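Local coordinates for protein arginine kinase (PDB 4RF7) that catalyses the reversible transfer of a phosphoryl group from ATP to L-arginine, giving N(omega)-phospho-L-arginine and ADP, at residues V65-S70 and D199-A204; V72-G77 and P87-I92. One frame throughout, in Å; residues are numbered along the deposited sequence.

Contact 1. Residues V65-S70 and D199-A204; sequences VVNLDS and DRFLEA. With ARG (arginine), chain G.
R200 meets D69 in a bidentate salt bridge: the two side chains approach head-on, the planes of guanidinium and carboxylate only 20° apart. The grip is end-on: NH1 of R200 lies 2.8 Å from OD1 of D69 on a practically straight bond, and NH2 of R200 lies 2.7 Å from OD2 of D69, both oxygens being met on their syn side. With one nitrogen to each oxygen, neither group can easily turn about the line joining them. The chain of R200 is extended from CG to NE, which carries its charge out from the first turn of helix 200-204 to the turn at D69.

A second set of polar bonds runs through the amide of N67. Its OD1 takes a further hydrogen bond from R200 NH1 at 2.9 Å, so that this nitrogen serves two acceptors, while ND2 of N67 donates to the carbonyl O of R200 at 3.1 Å from above the carbonyl plane. The same carbonyl receives A204 N from the opposite face.

N67 is where the chain leaves helix 57-66 and enters a type I turn, N67 to S70. Segment 65-70 belongs to the N-terminal domain of this phosphagen kinase and 199-204 to the C-terminal catalytic domain, so the contact joins the two beside a bound arginine. Within the turn, S70 OG and S70 N both bond to N67 O.

Apolar and ring contacts fill in the remainder. The F201 ring has N67 OD1 over one face and S70 OG at its edge, 3.4 Å from CE1 of F201; its CZ also lies off-centre over one face of the R200 guanidinium. CD1 of F201 comes within 3.8 Å of CA of the arginine ligand. At the helix end, V66 CB packs against A204 CB at 3.8 Å.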
loop_
_atom_site.group_PDB
_atom_site.type_symbol
_atom_site.label_atom_id
_atom_site.label_comp_id
_atom_site.label_asym_id
_atom_site.label_seq_id
_atom_site.Cartn_x
_atom_site.Cartn_y
_atom_site.Cartn_z
ATOM N N VAL A 65 -15.845 32.844 -15.564
ATOM C CA VAL A 65 -16.995 33.304 -16.338
ATOM C C VAL A 65 -17.514 32.185 -17.245
ATOM O O VAL A 65 -18.726 32.010 -17.405
ATOM C CB VAL A 65 -16.643 34.544 -17.188
ATOM C CG1 VAL A 65 -17.868 35.046 -17.940
ATOM C CG2 VAL A 65 -16.077 35.646 -16.315
ATOM N N VAL A 66 -16.590 31.433 -17.839
ATOM C CA VAL A 66 -16.949 30.275 -18.652
ATOM C C VAL A 66 -17.564 29.205 -17.759
ATOM O O VAL A 66 -18.602 28.627 -18.086
ATOM C CB VAL A 66 -15.723 29.688 -19.381
ATOM C CG1 VAL A 66 -16.074 28.369 -20.055
ATOM C CG2 VAL A 66 -15.179 30.678 -20.402
ATOM N N ASN A 67 -16.914 28.961 -16.624
ATOM C CA ASN A 67 -17.366 27.969 -15.657
ATOM C C ASN A 67 -17.976 28.628 -14.417
ATOM O O ASN A 67 -17.292 28.847 -13.416
ATOM C CB ASN A 67 -16.200 27.059 -15.262
ATOM C CG ASN A 67 -15.497 26.458 -16.464
ATOM O OD1 ASN A 67 -15.924 25.435 -16.999
ATOM N ND2 ASN A 67 -14.413 27.092 -16.897
ATOM N N LEU A 68 -19.268 28.936 -14.493
ATOM C CA LEU A 68 -19.955 29.698 -13.450
ATOM C C LEU A 68 -20.047 28.966 -12.108
ATOM O O LEU A 68 -20.303 29.586 -11.073
ATOM C CB LEU A 68 -21.340 30.135 -13.941
ATOM C CG LEU A 68 -21.307 31.162 -15.076
ATOM C CD1 LEU A 68 -22.671 31.337 -15.728
ATOM C CD2 LEU A 68 -20.790 32.500 -14.563
ATOM N N ASP A 69 -19.822 27.656 -12.124
ATOM C CA ASP A 69 -19.823 26.869 -10.895
ATOM C C ASP A 69 -18.497 26.988 -10.142
ATOM O O ASP A 69 -18.320 26.372 -9.088
ATOM C CB ASP A 69 -20.116 25.400 -11.200
ATOM C CG ASP A 69 -19.096 24.779 -12.138
ATOM O OD1 ASP A 69 -18.691 25.441 -13.116
ATOM O OD2 ASP A 69 -18.705 23.618 -11.898
ATOM N N SER A 70 -17.579 27.785 -10.685
ATOM C CA SER A 70 -16.255 27.980 -10.089
ATOM C C SER A 70 -16.328 28.462 -8.643
ATOM O O SER A 70 -17.157 29.308 -8.301
ATOM C CB SER A 70 -15.438 28.981 -10.916
ATOM O OG SER A 70 -15.095 28.452 -12.183
ATOM N N ASP A 199 -8.917 20.076 -17.815
ATOM C CA ASP A 199 -10.378 20.131 -17.856
ATOM C C ASP A 199 -10.897 21.502 -18.308
ATOM O O ASP A 199 -10.118 22.351 -18.744
ATOM C CB ASP A 199 -10.990 19.717 -16.508
ATOM C CG ASP A 199 -10.544 20.605 -15.348
ATOM O OD1 ASP A 199 -10.153 21.769 -15.581
ATOM O OD2 ASP A 199 -10.603 20.139 -14.186
ATOM N N ARG A 200 -12.206 21.713 -18.197
ATOM C CA ARG A 200 -12.824 22.958 -18.652
ATOM C C ARG A 200 -12.322 24.198 -17.907
ATOM O O ARG A 200 -12.344 25.308 -18.451
ATOM C CB ARG A 200 -14.353 22.861 -18.566
ATOM C CG ARG A 200 -14.887 22.423 -17.205
ATOM C CD ARG A 200 -16.404 22.278 -17.225
ATOM N NE ARG A 200 -16.929 21.766 -15.960
ATOM C CZ ARG A 200 -17.451 22.523 -14.998
ATOM N NH1 ARG A 200 -17.526 23.838 -15.147
ATOM N NH2 ARG A 200 -17.900 21.962 -13.885
ATOM N N PHE A 201 -11.873 24.009 -16.670
ATOM C CA PHE A 201 -11.347 25.117 -15.882
ATOM C C PHE A 201 -9.976 25.539 -16.401
ATOM O O PHE A 201 -9.710 26.727 -16.564
ATOM C CB PHE A 201 -11.261 24.741 -14.397
ATOM C CG PHE A 201 -12.589 24.412 -13.770
ATOM C CD1 PHE A 201 -13.440 25.422 -13.334
ATOM C CD2 PHE A 201 -12.985 23.091 -13.605
ATOM C CE1 PHE A 201 -14.663 25.119 -12.751
ATOM C CE2 PHE A 201 -14.207 22.782 -13.025
ATOM C CZ PHE A 201 -15.046 23.797 -12.599
ATOM N N LEU A 202 -9.115 24.556 -16.658
ATOM C CA LEU A 202 -7.795 24.811 -17.229
ATOM C C LEU A 202 -7.901 25.326 -18.663
ATOM O O LEU A 202 -7.171 26.240 -19.060
ATOM C CB LEU A 202 -6.928 23.550 -17.180
ATOM C CG LEU A 202 -6.712 22.954 -15.786
ATOM C CD1 LEU A 202 -5.688 21.826 -15.812
ATOM C CD2 LEU A 202 -6.298 24.033 -14.794
ATOM N N GLU A 203 -8.813 24.735 -19.433
ATOM C CA GLU A 203 -9.058 25.156 -20.812
ATOM C C GLU A 203 -9.399 26.639 -20.898
ATOM O O GLU A 203 -8.834 27.370 -21.710
ATOM C CB GLU A 203 -10.199 24.338 -21.425
ATOM C CG GLU A 203 -10.626 24.812 -22.805
ATOM C CD GLU A 203 -9.561 24.577 -23.861
ATOM O OE1 GLU A 203 -8.757 23.639 -23.697
ATOM O OE2 GLU A 203 -9.532 25.326 -24.862
ATOM N N ALA A 204 -10.324 27.078 -20.052
ATOM C CA ALA A 204 -10.793 28.459 -20.080
ATOM C C ALA A 204 -9.760 29.419 -19.489
ATOM O O ALA A 204 -9.866 30.637 -19.648
ATOM C CB ALA A 204 -12.124 28.581 -19.357
HETATM N N ARG G . -10.822 27.025 -10.906
HETATM C CA ARG G . -11.576 26.114 -10.048
HETATM C C ARG G . -12.637 26.841 -9.228
HETATM O O ARG G . -12.677 28.073 -9.170
HETATM C CB ARG G . -10.637 25.333 -9.122
HETATM C CG ARG G . -9.654 26.198 -8.341
HETATM C CD ARG G . -8.876 25.375 -7.317
HETATM N NE ARG G . -8.343 24.134 -7.877
HETATM C CZ ARG G . -7.183 24.035 -8.522
HETATM N NH1 ARG G . -6.779 22.863 -8.994
HETATM N NH2 ARG G . -6.426 25.108 -8.699
HETATM O OXT ARG G . -13.488 26.201 -8.607
#

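Contact 2. Residues V72-G77 and P87-I92; sequences VGVYAG and PLFDAI. With ARG (arginine), chain G.
The F89 ring is approached at its edge by the carbonyl O of Y75, which lies near the ring plane, 3.8 Å from CZ of F89. V74 CG2 and A76 CA come at the ring obliquely, the former 3.7 Å from CE1 of F89. Y82 of helix 79-84 makes an edge-to-face pair with this ring. The Y75 ring is met obliquely by the amino N of the arginine ligand.

V74 carries most of the apolar packing from the loop. Its side chain and that of F89 run antiparallel as they pass, but it meets I92 tip to tip, with CG2 of V74 3.6 Å from CD1 of I92. CG1 of I92 stands anti to the carbonyl carbon (chi1 -73°) and the chain runs on extended, which brings CD1 to V74; its CG2 branch touches V72 CG1 more loosely at 4.1 Å.

The loop's other side holds the ligand. V72 N donates to the ligand O at 2.7 Å, G73 N adds a weak bond to the same oxygen, and Y75 OH accepts from the ligand's amino N at 2.9 Å. These bonds hold the alpha-carboxylate and alpha-amino group, with G71 N and E232 also bonded to the arginine, as expected of the guanidino-specificity loop of this family.

Helix 86-96 thus backs the loop. V34 of helix 33-37 touches V74, C60 and I61 of helix 57-66 lie against F89 and L88, and helix 79-84 covers A76.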
loop_
_atom_site.group_PDB
_atom_site.type_symbol
_atom_site.label_atom_id
_atom_site.label_comp_id
_atom_site.label_asym_id
_atom_site.label_seq_id
_atom_site.Cartn_x
_atom_site.Cartn_y
_atom_site.Cartn_z
ATOM N N VAL A 72 -13.362 29.577 -7.058
ATOM C CA VAL A 72 -12.427 30.696 -7.090
ATOM C C VAL A 72 -12.644 31.519 -8.363
ATOM O O VAL A 72 -13.140 32.646 -8.307
ATOM C CB VAL A 72 -10.974 30.209 -7.009
ATOM C CG1 VAL A 72 -10.016 31.392 -6.916
ATOM C CG2 VAL A 72 -10.786 29.279 -5.817
ATOM N N GLY A 73 -12.263 30.960 -9.508
ATOM C CA GLY A 73 -12.625 31.543 -10.788
ATOM C C GLY A 73 -11.633 32.497 -11.423
ATOM O O GLY A 73 -11.954 33.142 -12.427
ATOM N N VAL A 74 -10.440 32.604 -10.846
ATOM C CA VAL A 74 -9.376 33.396 -11.460
ATOM C C VAL A 74 -8.062 32.622 -11.520
ATOM O O VAL A 74 -7.790 31.771 -10.671
ATOM C CB VAL A 74 -9.139 34.741 -10.734
ATOM C CG1 VAL A 74 -10.359 35.642 -10.839
ATOM C CG2 VAL A 74 -8.762 34.501 -9.282
ATOM N N TYR A 75 -7.260 32.917 -12.538
ATOM C CA TYR A 75 -5.908 32.382 -12.638
ATOM C C TYR A 75 -4.974 33.539 -12.958
ATOM O O TYR A 75 -5.352 34.462 -13.680
ATOM C CB TYR A 75 -5.818 31.311 -13.732
ATOM C CG TYR A 75 -6.533 30.018 -13.403
ATOM C CD1 TYR A 75 -7.884 29.858 -13.683
ATOM C CD2 TYR A 75 -5.855 28.957 -12.815
ATOM C CE1 TYR A 75 -8.542 28.676 -13.388
ATOM C CE2 TYR A 75 -6.508 27.769 -12.512
ATOM C CZ TYR A 75 -7.849 27.636 -12.802
ATOM O OH TYR A 75 -8.507 26.462 -12.506
ATOM N N ALA A 76 -3.762 33.506 -12.415
ATOM C CA ALA A 76 -2.787 34.547 -12.726
ATOM C C ALA A 76 -1.929 34.120 -13.910
ATOM O O ALA A 76 -1.360 33.024 -13.906
ATOM C CB ALA A 76 -1.919 34.849 -11.524
ATOM N N GLY A 77 -1.831 34.988 -14.916
ATOM C CA GLY A 77 -1.009 34.707 -16.082
ATOM C C GLY A 77 0.471 34.867 -15.781
ATOM O O GLY A 77 1.319 34.266 -16.448
ATOM N N PRO A 87 -6.280 44.795 -6.773
ATOM C CA PRO A 87 -7.597 45.080 -6.192
ATOM C C PRO A 87 -8.557 43.890 -6.275
ATOM O O PRO A 87 -9.442 43.771 -5.427
ATOM C CB PRO A 87 -8.106 46.233 -7.056
ATOM C CG PRO A 87 -6.866 46.966 -7.447
ATOM C CD PRO A 87 -5.796 45.913 -7.608
ATOM N N LEU A 88 -8.378 43.029 -7.277
ATOM C CA LEU A 88 -9.176 41.810 -7.400
ATOM C C LEU A 88 -8.541 40.623 -6.669
ATOM O O LEU A 88 -9.211 39.924 -5.905
ATOM C CB LEU A 88 -9.403 41.462 -8.877
ATOM C CG LEU A 88 -10.109 40.131 -9.158
ATOM C CD1 LEU A 88 -11.506 40.128 -8.558
ATOM C CD2 LEU A 88 -10.170 39.842 -10.649
ATOM N N PHE A 89 -7.250 40.398 -6.905
ATOM C CA PHE A 89 -6.547 39.248 -6.332
ATOM C C PHE A 89 -6.378 39.311 -4.813
ATOM O O PHE A 89 -6.533 38.292 -4.130
ATOM C CB PHE A 89 -5.183 39.061 -7.006
ATOM C CG PHE A 89 -5.249 38.322 -8.314
ATOM C CD1 PHE A 89 -5.427 36.945 -8.334
ATOM C CD2 PHE A 89 -5.129 39.000 -9.522
ATOM C CE1 PHE A 89 -5.489 36.253 -9.537
ATOM C CE2 PHE A 89 -5.188 38.313 -10.727
ATOM C CZ PHE A 89 -5.371 36.939 -10.733
ATOM N N ASP A 90 -6.047 40.490 -4.288
ATOM C CA ASP A 90 -5.880 40.662 -2.844
ATOM C C ASP A 90 -7.144 40.242 -2.104
ATOM O O ASP A 90 -7.092 39.494 -1.127
ATOM C CB ASP A 90 -5.550 42.120 -2.498
ATOM C CG ASP A 90 -4.215 42.573 -3.059
ATOM O OD1 ASP A 90 -3.438 41.715 -3.525
ATOM O OD2 ASP A 90 -3.939 43.792 -3.021
ATOM N N ALA A 91 -8.282 40.732 -2.584
ATOM C CA ALA A 91 -9.576 40.417 -1.986
ATOM C C ALA A 91 -9.888 38.917 -2.053
ATOM O O ALA A 91 -10.354 38.330 -1.076
ATOM C CB ALA A 91 -10.671 41.220 -2.665
ATOM N N ILE A 92 -9.637 38.308 -3.210
ATOM C CA ILE A 92 -9.847 36.870 -3.389
ATOM C C ILE A 92 -8.927 36.050 -2.479
ATOM O O ILE A 92 -9.362 35.074 -1.864
ATOM C CB ILE A 92 -9.645 36.449 -4.866
ATOM C CG1 ILE A 92 -10.821 36.937 -5.721
ATOM C CG2 ILE A 92 -9.498 34.935 -4.991
ATOM C CD1 ILE A 92 -10.613 36.787 -7.213
HETATM N N ARG G . -10.822 27.025 -10.906
HETATM C CA ARG G . -11.576 26.114 -10.048
HETATM C C ARG G . -12.637 26.841 -9.228
HETATM O O ARG G . -12.677 28.073 -9.170
HETATM C CB ARG G . -10.637 25.333 -9.122
HETATM C CG ARG G . -9.654 26.198 -8.341
HETATM C CD ARG G . -8.876 25.375 -7.317
HETATM N NE ARG G . -8.343 24.134 -7.877
HETATM C CZ ARG G . -7.183 24.035 -8.522
HETATM N NH1 ARG G . -6.779 22.863 -8.994
HETATM N NH2 ARG G . -6.426 25.108 -8.699
HETATM O OXT ARG G . -13.488 26.201 -8.607
#

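How the contacts relate
From the N terminus, the chain runs through helix 57-66, whose end and following turn form segment 65-70, the first half of contact 1, and goes straight on to the substrate loop 72-77. Contact 2 closes a short loop there, with nine intervening residues, mostly helix, and stays within the N-terminal domain. Contact 1 closes much later, after 128 intervening residues that include the first strands of the catalytic domain's antiparallel sheet, so contact 2 is nested inside it. Their centres lie about 14 Å apart, and they meet where F201 CB packs against Y75 OH, 3.8 Å away. Both border the same bound arginine, placing it between helix 200-204 and the N-terminal loop.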